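Local coordinates for protein CRISPR system Cmr subunit Cmr1-1 (Pyrococcus furiosus, PDB 4W8Z) that binds RNA and, together with Cmr6, caps the elongated type III-B Cmr ribonucleoprotein complex of CRISPR antiviral defence, at residues 24-27 and 32-35; 36-41 and 80-85; 127-132 and 144-149. One frame throughout, in Å; residues are numbered along the deposited sequence.

How the contacts relate
Contact 3 lies in the core: all three of its touching residues are buried and it is purely aliphatic. Contact 2 is at the surface, where aliphatic packing is mixed with a lysine reaching a backbone carbonyl. Contact 1, partly buried, lies in the loop between strand 8-16 and helix 38-54 and mixes a threonine hydroxyl set among carbonyl oxygens and a water with one aliphatic touch, Leu26 on Val33. Contacts 2 and 3 have centres 8 Å apart and share one sheet, strands 79-84 and 126-133 being neighbours, with helices 38-54 and 136-152 packed against it; Ala41 CB and Leu149 CD1 meet at 3.5 Å. Contact 1 runs straight into contact 2, and Glu24 OE2 lies 3.5 Å from Ser37 CB.

Contact 1 (24-27 and 32-35); sequences EVLT and EVRS
Thr27 and Val33 meet hydroxyl to carbonyl where the loop between strand 8-16 and helix 38-54 of the RAMP domain folds back on itself; Val33, on the returning arm, is the centre of an inverse gamma turn. Thr27 OG1 lies 3.0 Å from Val33 O and 3.1 Å from Glu24 O, and the two oxygens subtend about 145° at the hydroxyl, so they approach from well-separated directions. With these two carbonyl oxygens and a water around it, OG1 has a single proton to give, and which of them receives it stays open. The first torsion (chi1 -42°) places OG1 anti to Thr27's own carbonyl carbon, and CG2 also borders Val33 O. Leu26 adds an aliphatic touch beside this polar centre, its CB facing Val33 CG1 at 3.9 Å. At the other end of the contact, Glu24 lays its CG methylene against Ser35 O while its chain runs on, extended. Ser35 turns its CB toward the backbone N of Glu24; its OG accepts from Leu23 N, which ties the serine to the first arm of the loop. The water bridges the two arms, 3.2 Å from Thr27 OG1 and, more weakly, accepting from Ser35 N at 3.5 Å.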
loop_
_atom_site.group_PDB
_atom_site.type_symbol
_atom_site.label_atom_id
_atom_site.label_comp_id
_atom_site.label_asym_id
_atom_site.label_seq_id
_atom_site.Cartn_x
_atom_site.Cartn_y
_atom_site.Cartn_z
ATOM N N GLU A 24 5.723 -2.395 15.163
ATOM C CA GLU A 24 4.482 -2.723 15.865
ATOM C C GLU A 24 4.598 -2.485 17.370
ATOM O O GLU A 24 3.604 -2.216 18.046
ATOM C CB GLU A 24 4.083 -4.173 15.603
ATOM C CG GLU A 24 3.635 -4.432 14.181
ATOM C CD GLU A 24 3.001 -5.800 14.005
ATOM O OE1 GLU A 24 1.761 -5.899 14.129
ATOM O OE2 GLU A 24 3.740 -6.773 13.736
ATOM N N VAL A 25 5.820 -2.583 17.883
ATOM C CA VAL A 25 6.099 -2.338 19.291
ATOM C C VAL A 25 5.682 -0.932 19.721
ATOM O O VAL A 25 5.097 -0.751 20.789
ATOM C CB VAL A 25 7.602 -2.545 19.601
ATOM C CG1 VAL A 25 7.943 -2.017 20.979
ATOM C CG2 VAL A 25 7.970 -4.018 19.493
ATOM N N LEU A 26 5.966 0.057 18.877
ATOM C CA LEU A 26 5.712 1.457 19.220
ATOM C C LEU A 26 4.238 1.865 19.190
ATOM O O LEU A 26 3.872 2.905 19.740
ATOM C CB LEU A 26 6.488 2.379 18.276
ATOM C CG LEU A 26 8.012 2.289 18.265
ATOM C CD1 LEU A 26 8.593 3.483 17.524
ATOM C CD2 LEU A 26 8.566 2.203 19.677
ATOM N N THR A 27 3.401 1.056 18.547
ATOM C CA THR A 27 2.015 1.439 18.288
ATOM C C THR A 27 1.201 1.637 19.568
ATOM O O THR A 27 0.221 2.381 19.571
ATOM C CB THR A 27 1.291 0.392 17.396
ATOM O OG1 THR A 27 2.165 -0.046 16.347
ATOM C CG2 THR A 27 0.035 0.991 16.775
ATOM N N GLU A 32 0.005 7.105 16.022
ATOM C CA GLU A 32 0.397 7.533 14.679
ATOM C C GLU A 32 1.335 6.506 14.063
ATOM O O GLU A 32 1.335 6.294 12.849
ATOM C CB GLU A 32 1.070 8.913 14.706
ATOM C CG GLU A 32 1.692 9.355 13.376
ATOM C CD GLU A 32 0.657 9.676 12.301
ATOM O OE1 GLU A 32 -0.505 9.977 12.656
ATOM O OE2 GLU A 32 1.010 9.624 11.099
ATOM N N VAL A 33 2.129 5.861 14.911
ATOM C CA VAL A 33 3.083 4.861 14.452
ATOM C C VAL A 33 2.365 3.545 14.167
ATOM O O VAL A 33 2.529 2.557 14.887
ATOM C CB VAL A 33 4.210 4.644 15.485
ATOM C CG1 VAL A 33 5.346 3.831 14.878
ATOM C CG2 VAL A 33 4.735 5.981 15.964
ATOM N N ARG A 34 1.544 3.552 13.121
ATOM C CA ARG A 34 0.938 2.329 12.611
ATOM C C ARG A 34 1.950 1.565 11.771
ATOM O O ARG A 34 2.624 2.137 10.917
ATOM C CB ARG A 34 -0.306 2.629 11.775
ATOM C CG ARG A 34 -1.620 2.559 12.541
ATOM C CD ARG A 34 -2.767 2.140 11.620
ATOM N NE ARG A 34 -2.799 2.909 10.374
ATOM C CZ ARG A 34 -2.488 2.420 9.176
ATOM N NH1 ARG A 34 -2.117 1.153 9.042
ATOM N NH2 ARG A 34 -2.551 3.204 8.107
ATOM N N SER A 35 2.053 0.267 12.013
ATOM C CA SER A 35 3.018 -0.551 11.296
ATOM C C SER A 35 2.396 -1.871 10.865
ATOM O O SER A 35 2.489 -2.866 11.583
ATOM C CB SER A 35 4.251 -0.801 12.165
ATOM O OG SER A 35 5.293 -1.403 11.422
HETATM O O HOH W 1 0.427 -1.770 14.306
#

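Contact 2 (36-41 and 80-85); sequences PSIKGA and ISVTPL
Lys39 meets the Ile80–Ser81 peptide, the flat group of this contact, at its carbonyl oxygen. Lys39 CE stands off to one face of the peptide plane, 3.2 Å from Ile80 O, whereas Lys39 NZ continues past the oxygen and lies nearer the plane, also at 3.2 Å from Ile80 O. The N-H of the same peptide, Ser81 N, is hydrogen-bonded to Val130 in the adjoining strand. Lys39 reaches this place by running fully extended from CG outward, with chi2, chi3 and chi4 all within 10° of 180°. On the way Lys39 CG passes Ile80 CG2 at 3.9 Å and Val82 CG2 at 4.2 Å, the lysine chain and the strand side chains lying alongside one another and pointing opposite ways. Ile38 packs further along the strand: Ile38 CD1, the end of its longer branch, comes to 3.6 Å from Val82 CG1, and the side chain also touches Val129 and Leu149. Helix 38-54 starts here, with Ser37 as N-cap: Ser37 OG accepts from Gly40 N (3.0 Å, 156° at the hydrogen). Through Ile38 and Lys39 the first helical turn packs on Ile80 and Val82 of strand 79-84, an outermost strand of the sheet, in the helix-on-sheet packing of the ferredoxin-like fold characteristic of RAMP proteins.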
loop_
_atom_site.group_PDB
_atom_site.type_symbol
_atom_site.label_atom_id
_atom_site.label_comp_id
_atom_site.label_asym_id
_atom_site.label_seq_id
_atom_site.Cartn_x
_atom_site.Cartn_y
_atom_site.Cartn_z
ATOM N N PRO A 36 1.738 -1.878 9.691
ATOM C CA PRO A 36 1.153 -3.101 9.134
ATOM C C PRO A 36 2.174 -4.221 8.984
ATOM O O PRO A 36 3.241 -4.016 8.397
ATOM C CB PRO A 36 0.646 -2.651 7.760
ATOM C CG PRO A 36 0.355 -1.200 7.938
ATOM C CD PRO A 36 1.413 -0.695 8.874
ATOM N N SER A 37 1.853 -5.390 9.527
ATOM C CA SER A 37 2.696 -6.566 9.370
ATOM C C SER A 37 2.339 -7.242 8.058
ATOM O O SER A 37 1.362 -6.867 7.411
ATOM C CB SER A 37 2.511 -7.532 10.541
ATOM O OG SER A 37 1.229 -8.140 10.496
ATOM N N ILE A 38 3.125 -8.235 7.661
ATOM C CA ILE A 38 2.824 -8.988 6.451
ATOM C C ILE A 38 1.485 -9.713 6.584
ATOM O O ILE A 38 0.658 -9.668 5.673
ATOM C CB ILE A 38 3.938 -9.995 6.133
ATOM C CG1 ILE A 38 5.243 -9.248 5.857
ATOM C CG2 ILE A 38 3.555 -10.867 4.947
ATOM C CD1 ILE A 38 6.357 -10.135 5.350
ATOM N N LYS A 39 1.270 -10.363 7.726
ATOM C CA LYS A 39 0.006 -11.044 7.992
ATOM C C LYS A 39 -1.156 -10.057 7.986
ATOM O O LYS A 39 -2.216 -10.332 7.423
ATOM C CB LYS A 39 0.054 -11.780 9.332
ATOM C CG LYS A 39 1.198 -12.769 9.469
ATOM C CD LYS A 39 1.034 -13.609 10.725
ATOM C CE LYS A 39 2.270 -14.443 10.998
ATOM N NZ LYS A 39 2.110 -15.258 12.236
ATOM N N GLY A 40 -0.947 -8.904 8.613
ATOM C CA GLY A 40 -1.980 -7.886 8.707
ATOM C C GLY A 40 -2.315 -7.266 7.366
ATOM O O GLY A 40 -3.483 -7.017 7.059
ATOM N N ALA A 41 -1.286 -7.021 6.561
ATOM C CA ALA A 41 -1.471 -6.426 5.245
ATOM C C ALA A 41 -2.134 -7.395 4.263
ATOM O O ALA A 41 -2.921 -6.976 3.411
ATOM C CB ALA A 41 -0.144 -5.952 4.699
ATOM N N ILE A 80 0.041 -18.830 8.374
ATOM C CA ILE A 80 1.020 -17.946 7.747
ATOM C C ILE A 80 2.264 -17.800 8.611
ATOM O O ILE A 80 2.182 -17.347 9.749
ATOM C CB ILE A 80 0.433 -16.549 7.486
ATOM C CG1 ILE A 80 -0.852 -16.657 6.662
ATOM C CG2 ILE A 80 1.461 -15.659 6.801
ATOM C CD1 ILE A 80 -1.635 -15.368 6.578
ATOM N N SER A 81 3.415 -18.179 8.067
ATOM C CA SER A 81 4.668 -18.094 8.807
ATOM C C SER A 81 5.632 -17.112 8.154
ATOM O O SER A 81 5.969 -17.248 6.978
ATOM C CB SER A 81 5.310 -19.474 8.915
ATOM O OG SER A 81 4.396 -20.403 9.467
ATOM N N VAL A 82 6.068 -16.120 8.920
ATOM C CA VAL A 82 6.973 -15.101 8.404
ATOM C C VAL A 82 8.253 -15.047 9.230
ATOM O O VAL A 82 8.222 -14.710 10.413
ATOM C CB VAL A 82 6.322 -13.700 8.407
ATOM C CG1 VAL A 82 7.191 -12.720 7.647
ATOM C CG2 VAL A 82 4.921 -13.744 7.812
ATOM N N THR A 83 9.378 -15.384 8.614
ATOM C CA THR A 83 10.663 -15.265 9.291
ATOM C C THR A 83 11.600 -14.370 8.490
ATOM O O THR A 83 11.837 -14.614 7.306
ATOM C CB THR A 83 11.331 -16.644 9.516
ATOM O OG1 THR A 83 11.404 -17.351 8.275
ATOM C CG2 THR A 83 10.538 -17.471 10.521
ATOM N N PRO A 84 12.116 -13.311 9.132
ATOM C CA PRO A 84 13.127 -12.458 8.502
ATOM C C PRO A 84 14.448 -13.208 8.330
ATOM O O PRO A 84 14.825 -13.999 9.194
ATOM C CB PRO A 84 13.269 -11.295 9.484
ATOM C CG PRO A 84 12.839 -11.857 10.799
ATOM C CD PRO A 84 11.752 -12.837 10.479
ATOM N N LEU A 85 15.128 -12.969 7.214
ATOM C CA LEU A 85 16.380 -13.649 6.918
ATOM C C LEU A 85 17.550 -12.686 7.052
ATOM O O LEU A 85 18.714 -13.085 6.998
ATOM C CB LEU A 85 16.337 -14.252 5.515
ATOM C CG LEU A 85 15.114 -15.137 5.265
ATOM C CD1 LEU A 85 15.090 -15.694 3.836
ATOM C CD2 LEU A 85 15.042 -16.259 6.295
#

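Contact 3 (127-132 and 144-149)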
loop_
_atom_site.group_PDB
_atom_site.type_symbol
_atom_site.label_atom_id
_atom_site.label_comp_id
_atom_site.label_asym_id
_atom_site.label_seq_id
_atom_site.Cartn_x
_atom_site.Cartn_y
_atom_site.Cartn_z
ATOM N N PHE A 127 12.767 -11.689 3.536
ATOM C CA PHE A 127 11.816 -12.324 4.444
ATOM C C PHE A 127 11.260 -13.585 3.798
ATOM O O PHE A 127 10.964 -13.597 2.604
ATOM C CB PHE A 127 10.669 -11.369 4.801
ATOM C CG PHE A 127 11.123 -10.068 5.409
ATOM C CD1 PHE A 127 11.568 -9.030 4.604
ATOM C CD2 PHE A 127 11.106 -9.880 6.783
ATOM C CE1 PHE A 127 11.996 -7.836 5.154
ATOM C CE2 PHE A 127 11.526 -8.684 7.341
ATOM C CZ PHE A 127 11.972 -7.662 6.524
ATOM N N ARG A 128 11.130 -14.649 4.583
ATOM C CA ARG A 128 10.480 -15.861 4.105
ATOM C C ARG A 128 9.017 -15.867 4.512
ATOM O O ARG A 128 8.689 -15.656 5.679
ATOM C CB ARG A 128 11.174 -17.107 4.646
ATOM C CG ARG A 128 10.393 -18.383 4.398
ATOM C CD ARG A 128 11.319 -19.524 4.027
ATOM N NE ARG A 128 12.376 -19.072 3.127
ATOM C CZ ARG A 128 13.220 -19.881 2.497
ATOM N NH1 ARG A 128 13.125 -21.194 2.656
ATOM N NH2 ARG A 128 14.154 -19.375 1.704
ATOM N N VAL A 129 8.134 -16.098 3.547
ATOM C CA VAL A 129 6.712 -16.203 3.833
ATOM C C VAL A 129 6.191 -17.559 3.380
ATOM O O VAL A 129 6.319 -17.923 2.211
ATOM C CB VAL A 129 5.904 -15.085 3.146
ATOM C CG1 VAL A 129 4.425 -15.265 3.424
ATOM C CG2 VAL A 129 6.375 -13.718 3.621
ATOM N N VAL A 130 5.613 -18.312 4.312
ATOM C CA VAL A 130 5.110 -19.646 4.012
ATOM C C VAL A 130 3.632 -19.743 4.362
ATOM O O VAL A 130 3.220 -19.348 5.455
ATOM C CB VAL A 130 5.891 -20.735 4.779
ATOM C CG1 VAL A 130 5.279 -22.105 4.534
ATOM C CG2 VAL A 130 7.361 -20.721 4.380
ATOM N N LEU A 131 2.840 -20.263 3.429
ATOM C CA LEU A 131 1.398 -20.387 3.616
ATOM C C LEU A 131 0.975 -21.846 3.560
ATOM O O LEU A 131 1.352 -22.569 2.639
ATOM C CB LEU A 131 0.644 -19.587 2.552
ATOM C CG LEU A 131 1.139 -18.165 2.274
ATOM C CD1 LEU A 131 0.390 -17.545 1.098
ATOM C CD2 LEU A 131 1.001 -17.305 3.519
ATOM N N GLU A 132 0.191 -22.275 4.547
ATOM C CA GLU A 132 -0.273 -23.660 4.621
ATOM C C GLU A 132 -1.769 -23.742 4.906
ATOM O O GLU A 132 -2.284 -23.032 5.771
ATOM C CB GLU A 132 0.489 -24.431 5.704
ATOM C CG GLU A 132 1.984 -24.549 5.470
ATOM C CD GLU A 132 2.685 -25.296 6.586
ATOM O OE1 GLU A 132 2.950 -26.506 6.422
ATOM O OE2 GLU A 132 2.972 -24.672 7.630
ATOM N N LEU A 144 -3.291 -15.065 -3.448
ATOM C CA LEU A 144 -3.760 -13.883 -4.161
ATOM C C LEU A 144 -3.580 -12.638 -3.304
ATOM O O LEU A 144 -3.139 -11.597 -3.792
ATOM C CB LEU A 144 -5.224 -14.044 -4.566
ATOM C CG LEU A 144 -5.454 -14.859 -5.839
ATOM C CD1 LEU A 144 -6.901 -15.266 -5.959
ATOM C CD2 LEU A 144 -5.024 -14.068 -7.063
ATOM N N SER A 145 -3.914 -12.755 -2.021
ATOM C CA SER A 145 -3.725 -11.663 -1.071
ATOM C C SER A 145 -2.275 -11.211 -1.020
ATOM O O SER A 145 -1.984 -10.020 -1.154
ATOM C CB SER A 145 -4.178 -12.086 0.322
ATOM O OG SER A 145 -5.571 -12.329 0.337
ATOM N N LEU A 146 -1.371 -12.167 -0.828
ATOM C CA LEU A 146 0.057 -11.876 -0.770
ATOM C C LEU A 146 0.560 -11.290 -2.084
ATOM O O LEU A 146 1.372 -10.363 -2.080
ATOM C CB LEU A 146 0.852 -13.133 -0.422
ATOM C CG LEU A 146 2.374 -12.994 -0.439
ATOM C CD1 LEU A 146 2.838 -11.875 0.471
ATOM C CD2 LEU A 146 2.999 -14.295 -0.020
ATOM N N TRP A 147 0.083 -11.840 -3.198
ATOM C CA TRP A 147 0.400 -11.299 -4.515
ATOM C C TRP A 147 0.013 -9.826 -4.586
ATOM O O TRP A 147 0.770 -9.003 -5.102
ATOM C CB TRP A 147 -0.318 -12.078 -5.620
ATOM C CG TRP A 147 0.023 -11.599 -7.006
ATOM C CD1 TRP A 147 0.949 -12.139 -7.857
ATOM C CD2 TRP A 147 -0.549 -10.479 -7.698
ATOM N NE1 TRP A 147 0.985 -11.429 -9.036
ATOM C CE2 TRP A 147 0.078 -10.404 -8.962
ATOM C CE3 TRP A 147 -1.530 -9.534 -7.373
ATOM C CZ2 TRP A 147 -0.241 -9.422 -9.898
ATOM C CZ3 TRP A 147 -1.846 -8.557 -8.304
ATOM C CH2 TRP A 147 -1.202 -8.510 -9.553
ATOM N N ALA A 148 -1.171 -9.507 -4.067
ATOM C CA ALA A 148 -1.686 -8.140 -4.083
ATOM C C ALA A 148 -0.863 -7.228 -3.175
ATOM O O ALA A 148 -0.590 -6.073 -3.517
ATOM C CB ALA A 148 -3.152 -8.117 -3.672
ATOM N N LEU A 149 -0.467 -7.754 -2.021
ATOM C CA LEU A 149 0.361 -7.008 -1.079
ATOM C C LEU A 149 1.692 -6.586 -1.706
ATOM O O LEU A 149 2.147 -5.462 -1.512
ATOM C CB LEU A 149 0.616 -7.844 0.178
ATOM C CG LEU A 149 1.686 -7.327 1.140
ATOM C CD1 LEU A 149 1.378 -5.898 1.548
ATOM C CD2 LEU A 149 1.784 -8.230 2.362
#
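Leu146 leaves helix 136-152 toward strand 126-133, bringing one branch of its isobutyl group against two strand residues. Leu146 CB is still short of the strand, 4.7 Å from Leu131 CD1. The first torsion sets CG anti to the backbone N (chi1 175°), which carries the chain outward and leaves Leu146 CG 4.9 Å from Val129 CG1. At CG the side chain forks. Leu146 CD2 makes the contact: it lies 3.9 Å from Val129 CG1 and 4.3 Å from Leu131 CD1, and these two carbons subtend roughly 78° at it, so the methyl is received between successive inward-pointing residues of the strand. Val129 and Leu146 run past each other in opposite directions instead of meeting end to end. The other branch, Leu146 CD1, turns toward the next part of its own helix, where Leu149 CD2 is 4.2 Å away.

Strand 126-133 is an inner strand of a four-stranded antiparallel sheet ordered 79-84, 126-133, 8-16, 166-172. With helices 38-54 and 136-152 packed against it, this is the beta-alpha-beta-beta-alpha-beta plan of a ferredoxin-like fold.

The backbones stay well apart, 9.2 Å between the CA atoms of Val129 and Leu146, so side chains alone span the interval. Both helices reach this layer: Leu131 also touches Met42 of helix 38-54, while Leu146 touches Phe12 of strand 8-16. No hydrogen bond crosses between the segments. The helix keeps its own bonds, among them Ala148 N to Leu144 O at 2.9 Å, and Val129 pairs through its backbone with Phe12.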